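Local atomic coordinates of glucose-6-phosphate isomerase (Chlamydia trachomatis D/UW-3/CX, PDB entry 6OTU), a protein that catalyses the reversible isomerization of glucose-6-phosphate to fructose-6-phosphate. Residues G37-E42 with Q433-A438; T151-G156 with R197-E202; D190-V195 with E223-A228; I291-G296 with S471-Y476; A297-A302 with S465-G470. All blocks are in the same frame, centred on the assembly; numbering follows the deposited sequence.

In the fold
All five contacts are largely buried, but contacts 4 and 5 are central, about 11 and 13 Å from the chain's centre to theirs, while contacts 1, 2 and 3 are peripheral, at 25 to 28 Å. Contacts 2 and 3 touch each other beside the five-stranded parallel sheet, sharing an apolar cluster around Val153, Val195 and Phe225. Contact 1, across the chain's centre from them, joins an N-terminal turn to helix 422-439. Contacts 1 and 3 meet the second subunit over several residues, contact 2 through Arg197. Contacts 4 and 5 hold the same two helices, 287-303 and 466-487, where glycines bring backbones together. Contact 1 is aliphatic, contact 3 aliphatic and aromatic, and contact 2 adds a bridging water.

Contact 1 (G37-E42 with Q433-A438); sequences GCLSEE and QSLALA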
# COMPACT_ATOMS: atom_id res chain seq x y z
N GLY A 37 -30.79 11.56 -13.05
CA GLY A 37 -30.59 12.99 -13.18
C GLY A 37 -29.94 13.72 -12.02
O GLY A 37 -29.91 14.95 -12.03
N CYS A 38 -29.41 13.01 -11.01
CA CYS A 38 -28.82 13.70 -9.87
C CYS A 38 -27.49 14.35 -10.22
O CYS A 38 -27.17 15.44 -9.73
CB CYS A 38 -28.64 12.74 -8.69
SG CYS A 38 -27.59 13.40 -7.35
N LEU A 39 -26.69 13.69 -11.07
CA LEU A 39 -25.40 14.23 -11.49
C LEU A 39 -25.59 15.13 -12.72
O LEU A 39 -25.15 14.84 -13.84
CB LEU A 39 -24.41 13.10 -11.76
CG LEU A 39 -24.03 12.23 -10.55
CD1 LEU A 39 -22.88 11.31 -10.90
CD2 LEU A 39 -23.67 13.08 -9.34
N SER A 40 -26.26 16.25 -12.48
CA SER A 40 -26.63 17.22 -13.50
C SER A 40 -25.45 18.13 -13.82
O SER A 40 -24.45 18.19 -13.09
CB SER A 40 -27.80 18.06 -13.02
OG SER A 40 -27.41 18.86 -11.92
N GLU A 41 -25.60 18.88 -14.91
CA GLU A 41 -24.59 19.87 -15.26
C GLU A 41 -24.48 20.93 -14.17
O GLU A 41 -23.36 21.31 -13.78
CB GLU A 41 -24.90 20.51 -16.61
CG GLU A 41 -23.63 20.97 -17.32
CD GLU A 41 -23.83 22.18 -18.20
OE1 GLU A 41 -24.76 22.15 -19.05
OE2 GLU A 41 -23.06 23.15 -18.03
N GLU A 42 -25.62 21.41 -13.66
CA GLU A 42 -25.61 22.33 -12.52
C GLU A 42 -24.79 21.77 -11.36
O GLU A 42 -23.92 22.46 -10.82
CB GLU A 42 -27.04 22.63 -12.07
N GLN A 433 -14.83 5.81 -13.72
CA GLN A 433 -14.93 4.99 -12.51
C GLN A 433 -15.58 5.76 -11.37
O GLN A 433 -16.41 5.20 -10.63
CB GLN A 433 -13.54 4.49 -12.11
CG GLN A 433 -12.99 3.44 -13.05
CD GLN A 433 -13.30 2.01 -12.59
OE1 GLN A 433 -13.86 1.80 -11.51
NE2 GLN A 433 -12.93 1.02 -13.42
N SER A 434 -15.21 7.02 -11.20
CA SER A 434 -15.87 7.88 -10.22
C SER A 434 -17.38 7.96 -10.48
O SER A 434 -18.20 7.71 -9.59
CB SER A 434 -15.21 9.27 -10.26
OG SER A 434 -15.99 10.25 -9.62
N LEU A 435 -17.78 8.28 -11.72
CA LEU A 435 -19.20 8.27 -12.08
C LEU A 435 -19.83 6.91 -11.81
O LEU A 435 -20.94 6.83 -11.26
CB LEU A 435 -19.36 8.65 -13.54
CG LEU A 435 -19.15 10.15 -13.78
CD1 LEU A 435 -19.26 10.45 -15.25
CD2 LEU A 435 -20.16 10.96 -13.01
N ALA A 436 -19.16 5.83 -12.20
CA ALA A 436 -19.71 4.49 -12.00
C ALA A 436 -19.88 4.19 -10.52
O ALA A 436 -20.91 3.65 -10.10
CB ALA A 436 -18.83 3.45 -12.68
N LEU A 437 -18.87 4.54 -9.70
CA LEU A 437 -18.96 4.30 -8.26
C LEU A 437 -20.12 5.08 -7.64
O LEU A 437 -20.81 4.57 -6.76
CB LEU A 437 -17.64 4.66 -7.57
CG LEU A 437 -16.48 3.66 -7.68
CD1 LEU A 437 -15.13 4.28 -7.29
CD2 LEU A 437 -16.75 2.39 -6.86
N ALA A 438 -20.35 6.31 -8.11
CA ALA A 438 -21.41 7.14 -7.55
C ALA A 438 -22.80 6.72 -8.05
O ALA A 438 -23.77 6.73 -7.27
CB ALA A 438 -21.15 8.60 -7.88
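Leu39 reaches from its turn to helix 422-439 and meets Leu435 methyl to methyl: CD1 of Leu39 lies 3.5 Å from CD2 of Leu435, closer than carbons usually pack. The same CD1 of Leu39 comes to 4.4 Å from CB of Ala438, one helical turn further on, so a single methyl touches two residues on one face of the helix. The two leucine side chains run past each other in opposite directions, each sending one branch across. In Leu39 the first torsion sets CG beside the backbone N (chi1 -64°), and chi2 of -170° extends CD1 toward the helix. Ala438 suits its place because its short side chain lets the leucine methyl approach the helix surface.

Behind this first shell, Leu39 sits at the centre of an inverse gamma turn, and from this turn its side chain points to the helix. Ser40 follows as the N-cap of helix 41-46, its OG bonded to Arg43 N. Ser434 OG is hydrogen-bonded to Thr60 and Ser456, tying the helix to the start of strand 456-461. The N-terminal loop is thus docked on helix 422-439 beside the second subunit, away from the active site: Leu435 packs on Gly524 of that subunit, and Leu39 O receives a weak hydrogen bond from its Arg527. With carbon alone meeting carbon, the contact depends on shape and exclusion of water, while neighbouring polar groups and the backbone make the directional bonds.

Contact 2 (T151-G156 with R197-E202); sequences TLVQIG and REIDLE
Ile199 packs on Thr151 and Val153 of strand 151-155, and its branches divide the work. Ile199 CB lies 4.1 Å from Thr151 CG2. Ile199 CG2 comes closer to the same methyl, 3.8 Å from Thr151 CG2, whereas the other branch runs through CG1 to Ile199 CD1, which meets Val153 CG2 at 4.0 Å. The chi1 of 67° places CG1 between the backbone N and the carbonyl carbon, a less common setting that sends the two branches to alternate residues on the strand face turned to the loop. The side chain crosses that of Val153 at about a right angle.

Beta-branched residues suit a strand, and Thr151 uses both of its branches: CG2 goes to the isoleucine, while OG1 is 2.9 Å from a water that accepts a hydrogen bond from Asp200 N at 2.8 Å. Strand 180-184, helix 189-196 and strand 204-209 form a beta-alpha-beta crossover that passes over strand 151-155, and residues 197-202 are its second connection. Phe182 of strand 180-184 also touches Ile199. Methyl groups thus pack on one side without directional bonds, and a water links the threonine hydroxyl to the loop backbone.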
# COMPACT_ATOMS: atom_id res chain seq x y z
N THR A 151 25.71 8.92 -7.69
CA THR A 151 24.85 8.05 -6.90
C THR A 151 24.63 8.64 -5.52
O THR A 151 25.59 9.00 -4.84
CB THR A 151 25.49 6.67 -6.78
OG1 THR A 151 25.72 6.15 -8.10
CG2 THR A 151 24.60 5.72 -6.00
N LEU A 152 23.37 8.71 -5.08
CA LEU A 152 23.04 9.16 -3.74
C LEU A 152 22.24 8.07 -3.03
O LEU A 152 21.29 7.52 -3.60
CB LEU A 152 22.25 10.49 -3.76
CG LEU A 152 22.00 11.14 -2.39
CD1 LEU A 152 22.04 12.64 -2.51
CD2 LEU A 152 20.69 10.70 -1.75
N VAL A 153 22.61 7.79 -1.77
CA VAL A 153 21.92 6.79 -0.94
C VAL A 153 21.40 7.48 0.31
O VAL A 153 22.19 7.92 1.15
CB VAL A 153 22.84 5.62 -0.56
CG1 VAL A 153 22.11 4.67 0.37
CG2 VAL A 153 23.33 4.90 -1.82
N GLN A 154 20.09 7.57 0.44
CA GLN A 154 19.50 8.17 1.63
C GLN A 154 19.26 7.09 2.67
O GLN A 154 18.49 6.16 2.43
CB GLN A 154 18.19 8.89 1.31
CG GLN A 154 17.56 9.57 2.50
CD GLN A 154 17.04 10.97 2.20
OE1 GLN A 154 17.63 11.72 1.41
NE2 GLN A 154 15.93 11.33 2.84
N ILE A 155 19.95 7.21 3.80
CA ILE A 155 19.76 6.34 4.95
C ILE A 155 18.85 7.07 5.93
O ILE A 155 19.18 8.17 6.40
CB ILE A 155 21.11 5.98 5.61
CG1 ILE A 155 21.99 5.18 4.65
CG2 ILE A 155 20.88 5.22 6.91
CD1 ILE A 155 23.33 4.76 5.22
N GLY A 156 17.71 6.47 6.23
CA GLY A 156 16.72 7.10 7.08
C GLY A 156 15.43 6.33 6.99
O GLY A 156 15.21 5.53 6.07
N ARG A 197 24.77 -3.93 -3.40
CA ARG A 197 25.00 -4.77 -4.57
C ARG A 197 25.05 -3.94 -5.85
O ARG A 197 25.69 -4.34 -6.82
CB ARG A 197 23.90 -5.83 -4.67
CG ARG A 197 24.08 -6.82 -5.80
CD ARG A 197 22.77 -7.52 -6.11
NE ARG A 197 22.97 -8.85 -6.67
CZ ARG A 197 22.79 -9.16 -7.95
NH1 ARG A 197 22.39 -8.22 -8.81
NH2 ARG A 197 22.99 -10.41 -8.37
N GLU A 198 24.42 -2.77 -5.86
CA GLU A 198 24.18 -2.04 -7.10
C GLU A 198 25.12 -0.86 -7.34
O GLU A 198 25.23 -0.42 -8.49
CB GLU A 198 22.74 -1.52 -7.13
CG GLU A 198 21.68 -2.63 -7.04
CD GLU A 198 21.74 -3.60 -8.22
OE1 GLU A 198 22.09 -3.15 -9.33
OE2 GLU A 198 21.43 -4.80 -8.03
N ILE A 199 25.80 -0.33 -6.32
CA ILE A 199 26.40 1.00 -6.41
C ILE A 199 27.92 0.92 -6.45
O ILE A 199 28.55 -0.03 -5.95
CB ILE A 199 25.94 1.90 -5.24
CG1 ILE A 199 26.51 1.37 -3.91
CG2 ILE A 199 24.42 1.97 -5.18
CD1 ILE A 199 26.01 2.09 -2.68
N ASP A 200 28.52 1.95 -7.04
CA ASP A 200 29.96 2.18 -6.99
C ASP A 200 30.22 3.14 -5.83
O ASP A 200 29.86 4.32 -5.89
CB ASP A 200 30.43 2.75 -8.33
CG ASP A 200 31.91 3.13 -8.35
OD1 ASP A 200 32.65 2.87 -7.37
OD2 ASP A 200 32.32 3.71 -9.38
N LEU A 201 30.84 2.63 -4.75
CA LEU A 201 31.01 3.44 -3.54
C LEU A 201 31.83 4.69 -3.82
O LEU A 201 31.51 5.77 -3.31
CB LEU A 201 31.67 2.61 -2.43
CG LEU A 201 30.89 1.44 -1.82
CD1 LEU A 201 31.75 0.63 -0.85
CD2 LEU A 201 29.60 1.90 -1.14
N GLU A 202 32.87 4.57 -4.65
CA GLU A 202 33.69 5.74 -4.97
C GLU A 202 32.86 6.85 -5.61
O GLU A 202 33.20 8.03 -5.48
CB GLU A 202 34.84 5.34 -5.89
CG GLU A 202 36.11 6.12 -5.61
CD GLU A 202 37.37 5.37 -6.02
OE1 GLU A 202 38.43 5.61 -5.40
OE2 GLU A 202 37.28 4.54 -6.95
O HOH W 1 26.74 3.51 -8.61

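Contact 3 (D190-V195 with E223-A228); sequences DNAAEV and ELFRQA
Aliphatic packing begins at Ala192, whose CB lies 3.8 Å from Leu224 CD1. The alanine offers just one methyl, which allows the longer leucine to reach the surface of helix 189-196. Ala192 and Leu224 are also the pair whose CA atoms are nearest, 7.6 Å apart. The helix axes of these segments nevertheless stay 11.0 Å apart at closest approach, so larger side chains are needed to fill the rest of the interface.

Phe225 supplies that bulk through aliphatic-aromatic contacts. Phe225 CE1 is 4.0 Å from Ala192 CB, which approaches the ring obliquely, and Phe225 CZ is 4.1 Å from Val195 CG1, which sits at the ring edge near the ring plane. The valine and phenylalanine side chains cross at about a right angle. Val195 CG1, anti to the backbone N (chi1 170°), is the branch that meets the ring. Ala192 and Val195, three residues apart, line the same side of their helix.

The two helices run in roughly the same direction, with a signed crossing angle of -37°, as expected for neighbouring helices on one side of a parallel sheet and consistent with the parallel alpha/beta architecture of the SIS clan. Phe225 and Val195 both rest on Val153 and Val184 of the strands beneath them.

Polar groups of helix 189-196 have partners beyond the contact. Asn191 OD1 accepts hydrogen bonds from the backbone N atoms of Ser185 and Asn186, while the carboxylate of Asp190 receives backbone N-H groups of Gln410 and Arg411 of the second subunit.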
# COMPACT_ATOMS: atom_id res chain seq x y z
N ASP A 190 18.93 -6.86 4.64
CA ASP A 190 18.76 -7.14 3.23
C ASP A 190 18.49 -5.86 2.46
O ASP A 190 18.86 -5.76 1.28
CB ASP A 190 17.63 -8.17 3.03
CG ASP A 190 18.09 -9.59 3.31
OD1 ASP A 190 19.31 -9.84 3.27
OD2 ASP A 190 17.23 -10.46 3.58
N ASN A 191 17.89 -4.86 3.11
CA ASN A 191 17.72 -3.55 2.50
C ASN A 191 19.07 -2.92 2.15
O ASN A 191 19.28 -2.48 1.01
CB ASN A 191 16.92 -2.64 3.44
CG ASN A 191 16.41 -1.36 2.75
OD1 ASN A 191 15.74 -0.54 3.39
ND2 ASN A 191 16.74 -1.19 1.47
N ALA A 192 20.00 -2.90 3.11
CA ALA A 192 21.33 -2.36 2.81
C ALA A 192 22.04 -3.21 1.76
O ALA A 192 22.71 -2.67 0.87
CB ALA A 192 22.18 -2.28 4.08
N ALA A 193 21.91 -4.52 1.85
CA ALA A 193 22.62 -5.39 0.93
C ALA A 193 22.15 -5.19 -0.52
O ALA A 193 22.98 -5.13 -1.44
CB ALA A 193 22.46 -6.85 1.36
N GLU A 194 20.83 -5.07 -0.74
CA GLU A 194 20.36 -4.87 -2.11
C GLU A 194 20.93 -3.59 -2.70
O GLU A 194 21.23 -3.54 -3.90
CB GLU A 194 18.82 -4.87 -2.17
CG GLU A 194 18.14 -3.63 -1.54
CD GLU A 194 16.61 -3.63 -1.61
OE1 GLU A 194 16.02 -4.48 -2.32
OE2 GLU A 194 15.99 -2.78 -0.92
N VAL A 195 21.11 -2.55 -1.89
CA VAL A 195 21.63 -1.30 -2.41
C VAL A 195 23.13 -1.40 -2.65
O VAL A 195 23.63 -1.00 -3.71
CB VAL A 195 21.27 -0.15 -1.46
CG1 VAL A 195 22.01 1.13 -1.87
CG2 VAL A 195 19.76 0.03 -1.47
N GLU A 223 26.45 2.58 9.98
CA GLU A 223 27.61 1.77 10.36
C GLU A 223 27.88 0.69 9.32
O GLU A 223 29.03 0.45 8.95
CB GLU A 223 27.41 1.18 11.75
CG GLU A 223 28.58 0.33 12.25
CD GLU A 223 29.90 1.09 12.32
OE1 GLU A 223 29.86 2.33 12.47
OE2 GLU A 223 30.97 0.43 12.24
N LEU A 224 26.82 0.06 8.79
CA LEU A 224 26.99 -0.92 7.71
C LEU A 224 27.67 -0.30 6.49
O LEU A 224 28.48 -0.95 5.83
CB LEU A 224 25.64 -1.52 7.31
CG LEU A 224 25.26 -2.87 7.90
CD1 LEU A 224 23.94 -3.30 7.31
CD2 LEU A 224 26.33 -3.91 7.65
N PHE A 225 27.32 0.94 6.16
CA PHE A 225 27.92 1.55 4.98
C PHE A 225 29.35 2.01 5.26
O PHE A 225 30.22 1.87 4.40
CB PHE A 225 27.05 2.71 4.50
CG PHE A 225 26.01 2.29 3.49
CD1 PHE A 225 24.92 1.52 3.87
CD2 PHE A 225 26.12 2.67 2.16
CE1 PHE A 225 23.95 1.12 2.94
CE2 PHE A 225 25.16 2.27 1.22
CZ PHE A 225 24.07 1.50 1.62
N ARG A 226 29.59 2.54 6.48
CA ARG A 226 30.95 2.94 6.85
C ARG A 226 31.91 1.78 6.73
O ARG A 226 33.03 1.95 6.25
CB ARG A 226 30.98 3.50 8.28
CG ARG A 226 30.21 4.80 8.48
CD ARG A 226 31.00 5.87 9.22
NE ARG A 226 30.25 7.13 9.25
CZ ARG A 226 30.77 8.33 9.00
NH1 ARG A 226 32.07 8.45 8.69
NH2 ARG A 226 30.00 9.41 9.05
N GLN A 227 31.48 0.58 7.15
CA GLN A 227 32.33 -0.60 7.06
C GLN A 227 32.59 -0.98 5.61
O GLN A 227 33.71 -1.40 5.27
CB GLN A 227 31.70 -1.78 7.80
CG GLN A 227 31.31 -1.44 9.23
CD GLN A 227 31.73 -2.47 10.24
OE1 GLN A 227 30.89 -3.16 10.83
NE2 GLN A 227 33.04 -2.58 10.45
N ALA A 228 31.59 -0.83 4.74
CA ALA A 228 31.77 -1.18 3.34
C ALA A 228 32.81 -0.27 2.68
O ALA A 228 33.66 -0.75 1.92
CB ALA A 228 30.43 -1.14 2.59

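Contact 4 (I291-G296 with S471-Y476); sequences IEFLQG and SLLAFY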
# COMPACT_ATOMS: atom_id res chain seq x y z
N ILE A 291 13.74 24.51 -5.48
CA ILE A 291 13.09 25.79 -5.21
C ILE A 291 11.68 25.82 -5.82
O ILE A 291 10.73 26.34 -5.21
CB ILE A 291 13.96 26.95 -5.73
CG1 ILE A 291 15.29 26.99 -4.96
CG2 ILE A 291 13.22 28.28 -5.65
CD1 ILE A 291 15.11 26.99 -3.48
N GLU A 292 11.51 25.28 -7.03
CA GLU A 292 10.18 25.21 -7.63
C GLU A 292 9.25 24.37 -6.77
O GLU A 292 8.08 24.73 -6.59
CB GLU A 292 10.26 24.63 -9.04
CG GLU A 292 11.03 25.48 -10.00
CD GLU A 292 11.10 24.85 -11.38
OE1 GLU A 292 11.75 25.45 -12.27
OE2 GLU A 292 10.49 23.77 -11.57
N PHE A 293 9.76 23.25 -6.25
CA PHE A 293 9.02 22.43 -5.30
C PHE A 293 8.60 23.24 -4.07
O PHE A 293 7.46 23.12 -3.61
CB PHE A 293 9.90 21.24 -4.93
CG PHE A 293 9.47 20.47 -3.71
CD1 PHE A 293 8.29 19.74 -3.70
CD2 PHE A 293 10.30 20.40 -2.60
CE1 PHE A 293 7.91 18.98 -2.59
CE2 PHE A 293 9.94 19.67 -1.48
CZ PHE A 293 8.73 18.94 -1.48
N LEU A 294 9.52 24.07 -3.53
CA LEU A 294 9.18 24.91 -2.39
C LEU A 294 8.13 25.96 -2.75
O LEU A 294 7.23 26.23 -1.95
CB LEU A 294 10.43 25.61 -1.83
CG LEU A 294 11.56 24.80 -1.17
CD1 LEU A 294 12.58 25.70 -0.41
CD2 LEU A 294 11.02 23.67 -0.27
N GLN A 295 8.24 26.57 -3.93
CA GLN A 295 7.25 27.57 -4.32
C GLN A 295 5.85 26.96 -4.42
O GLN A 295 4.87 27.59 -4.03
CB GLN A 295 7.65 28.24 -5.63
CG GLN A 295 8.90 29.11 -5.49
CD GLN A 295 9.44 29.60 -6.82
OE1 GLN A 295 9.50 28.85 -7.80
NE2 GLN A 295 9.86 30.86 -6.86
N GLY A 296 5.75 25.72 -4.90
CA GLY A 296 4.45 25.07 -4.97
C GLY A 296 3.83 24.84 -3.60
O GLY A 296 2.63 25.07 -3.40
N SER A 471 2.76 21.56 -4.33
CA SER A 471 1.40 21.95 -3.95
C SER A 471 0.61 20.75 -3.43
O SER A 471 -0.12 20.87 -2.43
CB SER A 471 0.70 22.60 -5.14
OG SER A 471 1.33 23.83 -5.49
N LEU A 472 0.75 19.59 -4.08
CA LEU A 472 0.03 18.40 -3.65
C LEU A 472 0.47 17.96 -2.27
O LEU A 472 -0.35 17.56 -1.44
CB LEU A 472 0.26 17.26 -4.65
CG LEU A 472 -0.81 16.97 -5.70
CD1 LEU A 472 -0.28 15.94 -6.67
CD2 LEU A 472 -2.10 16.50 -5.06
N LEU A 473 1.78 18.02 -2.01
CA LEU A 473 2.27 17.69 -0.68
C LEU A 473 1.66 18.62 0.36
O LEU A 473 1.06 18.15 1.34
CB LEU A 473 3.80 17.78 -0.65
CG LEU A 473 4.47 17.48 0.69
CD1 LEU A 473 4.38 15.99 0.97
CD2 LEU A 473 5.91 17.91 0.64
N ALA A 474 1.75 19.94 0.14
CA ALA A 474 1.24 20.88 1.13
C ALA A 474 -0.27 20.74 1.28
O ALA A 474 -0.81 20.89 2.39
CB ALA A 474 1.61 22.33 0.74
N PHE A 475 -0.96 20.45 0.18
CA PHE A 475 -2.40 20.21 0.22
C PHE A 475 -2.77 19.18 1.26
O PHE A 475 -3.68 19.40 2.07
CB PHE A 475 -2.85 19.75 -1.16
CG PHE A 475 -4.25 19.27 -1.20
CD1 PHE A 475 -5.30 20.17 -1.18
CD2 PHE A 475 -4.53 17.91 -1.31
CE1 PHE A 475 -6.62 19.73 -1.25
CE2 PHE A 475 -5.84 17.46 -1.37
CZ PHE A 475 -6.89 18.36 -1.35
N TYR A 476 -2.09 18.03 1.26
CA TYR A 476 -2.44 16.96 2.17
C TYR A 476 -1.96 17.27 3.58
O TYR A 476 -2.64 16.93 4.56
CB TYR A 476 -1.88 15.62 1.67
CG TYR A 476 -2.85 14.90 0.76
CD1 TYR A 476 -3.96 14.24 1.29
CD2 TYR A 476 -2.70 14.92 -0.64
CE1 TYR A 476 -4.87 13.60 0.48
CE2 TYR A 476 -3.62 14.28 -1.46
CZ TYR A 476 -4.70 13.62 -0.90
OH TYR A 476 -5.63 12.95 -1.68
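The Phe293 ring presents its edge to Leu473: CD2 of the leucine lies near the ring plane, 3.7 Å from CZ and 3.9 Å from CE1 of Phe293. The two side chains cross at a slant. In both, CG is anti to the backbone N, which brings Phe293 CZ and Leu473 CD2 together. On helix 466-487, the ring of Tyr476 has CD2 of Phe475 3.5 Å above one face, offset toward the rim.

At the other end the contact is polar. Ser471 OG donates a hydrogen bond of 2.8 Å to Gly296 O, with a C=O...O angle of 105°; the donor sits off the lone pairs, 46° out of the carbonyl plane. The hydroxyl also has a weak bond with Arg467 O. Ser471 CA lies 3.4 Å from Gly296 O, a bent CA-H...O contact (124°). Glycine suits this position because a CB here would lie very close to Ser471 N, and the CA atoms of Gly296 and Ser471 are 4.5 Å apart. A small serine in turn lets its hydroxyl reach the neighbouring backbone.

Helices 287-303 and 466-487 thus pack directly against each other, with Met167 and Met171 of helix 162-172 touching Phe293 and helix 313-327 lying against Phe475.

Contact 5 (A297-A302 with S465-G470); sequences AAAIDA and SPRIAG
Ala297 lays its CB against the backbone of Gly470, 3.5 Å from Gly470 O, while Ala297 CA makes a CA-H...O contact of 3.4 Å with Gly470 O, bent to 121° at the hydrogen. This is close Gly/Ala helix packing, in which small residues let two helix backbones come together and CA-H groups face carbonyl oxygens. Gly470 has no side chain to collide with the amide of Ala297, and the alanine adds only a methyl from its own helix.

Further along, Arg467 reaches across to Ala299, with Arg467 NH2 3.7 Å from Ala299 CB and the methyl set obliquely to the guanidinium. The arginine chain is extended from CG to NE (chi1 -180°), which lets the guanidinium reach Ala299 at the exposed margin. Ser465 begins helix 466-487 as its N-cap: Ser465 OG accepts from Ile468 N at 3.1 Å, nearly straight at 168°, and Pro466 is well suited to the first turn. Beyond the contact, Asp301 holds helix 287-303 to its surroundings through a salt bridge with Arg112 and a hydrogen bond with His478. Attraction between the helices here rests on weak C-H...O and van der Waals forces, which count because the backbones lie so close, with the arginine adding cover at the edge.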
# COMPACT_ATOMS: atom_id res chain seq x y z
N ALA A 297 4.63 24.40 -2.64
CA ALA A 297 4.14 24.25 -1.28
C ALA A 297 3.77 25.60 -0.66
O ALA A 297 2.68 25.77 -0.10
CB ALA A 297 5.20 23.53 -0.44
N ALA A 298 4.65 26.60 -0.77
CA ALA A 298 4.34 27.90 -0.16
C ALA A 298 3.05 28.50 -0.72
O ALA A 298 2.31 29.18 -0.00
CB ALA A 298 5.50 28.86 -0.38
N ALA A 299 2.76 28.24 -2.00
CA ALA A 299 1.54 28.78 -2.59
C ALA A 299 0.30 28.17 -1.95
O ALA A 299 -0.72 28.86 -1.80
CB ALA A 299 1.55 28.56 -4.10
N ILE A 300 0.35 26.89 -1.58
CA ILE A 300 -0.79 26.26 -0.91
C ILE A 300 -0.88 26.71 0.55
O ILE A 300 -1.98 26.94 1.06
CB ILE A 300 -0.73 24.72 -1.04
CG1 ILE A 300 -1.07 24.25 -2.47
CG2 ILE A 300 -1.70 24.05 -0.07
CD1 ILE A 300 -2.44 24.71 -2.99
N ASP A 301 0.26 26.82 1.24
CA ASP A 301 0.28 27.44 2.56
C ASP A 301 -0.51 28.75 2.57
O ASP A 301 -1.32 28.99 3.46
CB ASP A 301 1.71 27.71 3.02
CG ASP A 301 2.54 26.44 3.17
OD1 ASP A 301 1.97 25.33 3.16
OD2 ASP A 301 3.78 26.57 3.27
N ALA A 302 -0.27 29.61 1.58
CA ALA A 302 -1.00 30.88 1.55
C ALA A 302 -2.48 30.65 1.24
O ALA A 302 -3.35 31.29 1.82
CB ALA A 302 -0.37 31.83 0.55
N SER A 465 4.59 18.13 -11.91
CA SER A 465 5.82 18.90 -12.04
C SER A 465 6.39 19.09 -10.64
O SER A 465 5.74 18.74 -9.65
CB SER A 465 5.54 20.26 -12.69
OG SER A 465 4.69 21.03 -11.86
N PRO A 466 7.62 19.61 -10.54
CA PRO A 466 8.12 19.98 -9.19
C PRO A 466 7.16 20.89 -8.44
O PRO A 466 6.84 20.63 -7.27
CB PRO A 466 9.45 20.68 -9.50
CG PRO A 466 9.93 20.01 -10.74
CD PRO A 466 8.69 19.66 -11.55
N ARG A 467 6.66 21.95 -9.09
CA ARG A 467 5.75 22.88 -8.41
C ARG A 467 4.48 22.17 -7.96
O ARG A 467 4.08 22.28 -6.79
CB ARG A 467 5.41 24.04 -9.35
CG ARG A 467 4.48 25.04 -8.71
CD ARG A 467 4.32 26.32 -9.50
NE ARG A 467 3.42 27.23 -8.78
CZ ARG A 467 3.81 28.32 -8.13
NH1 ARG A 467 5.10 28.68 -8.12
NH2 ARG A 467 2.91 29.08 -7.52
N ILE A 468 3.85 21.42 -8.87
CA ILE A 468 2.60 20.73 -8.56
C ILE A 468 2.82 19.66 -7.49
O ILE A 468 1.98 19.47 -6.61
CB ILE A 468 2.00 20.14 -9.85
CG1 ILE A 468 1.51 21.25 -10.78
CG2 ILE A 468 0.85 19.18 -9.52
CD1 ILE A 468 0.31 22.02 -10.25
N ALA A 469 3.96 18.95 -7.55
CA ALA A 469 4.30 18.02 -6.47
C ALA A 469 4.34 18.74 -5.12
O ALA A 469 3.81 18.23 -4.13
CB ALA A 469 5.65 17.35 -6.74
N GLY A 470 4.95 19.92 -5.08
CA GLY A 470 4.98 20.69 -3.84
C GLY A 470 3.60 21.14 -3.39
O GLY A 470 3.30 21.11 -2.20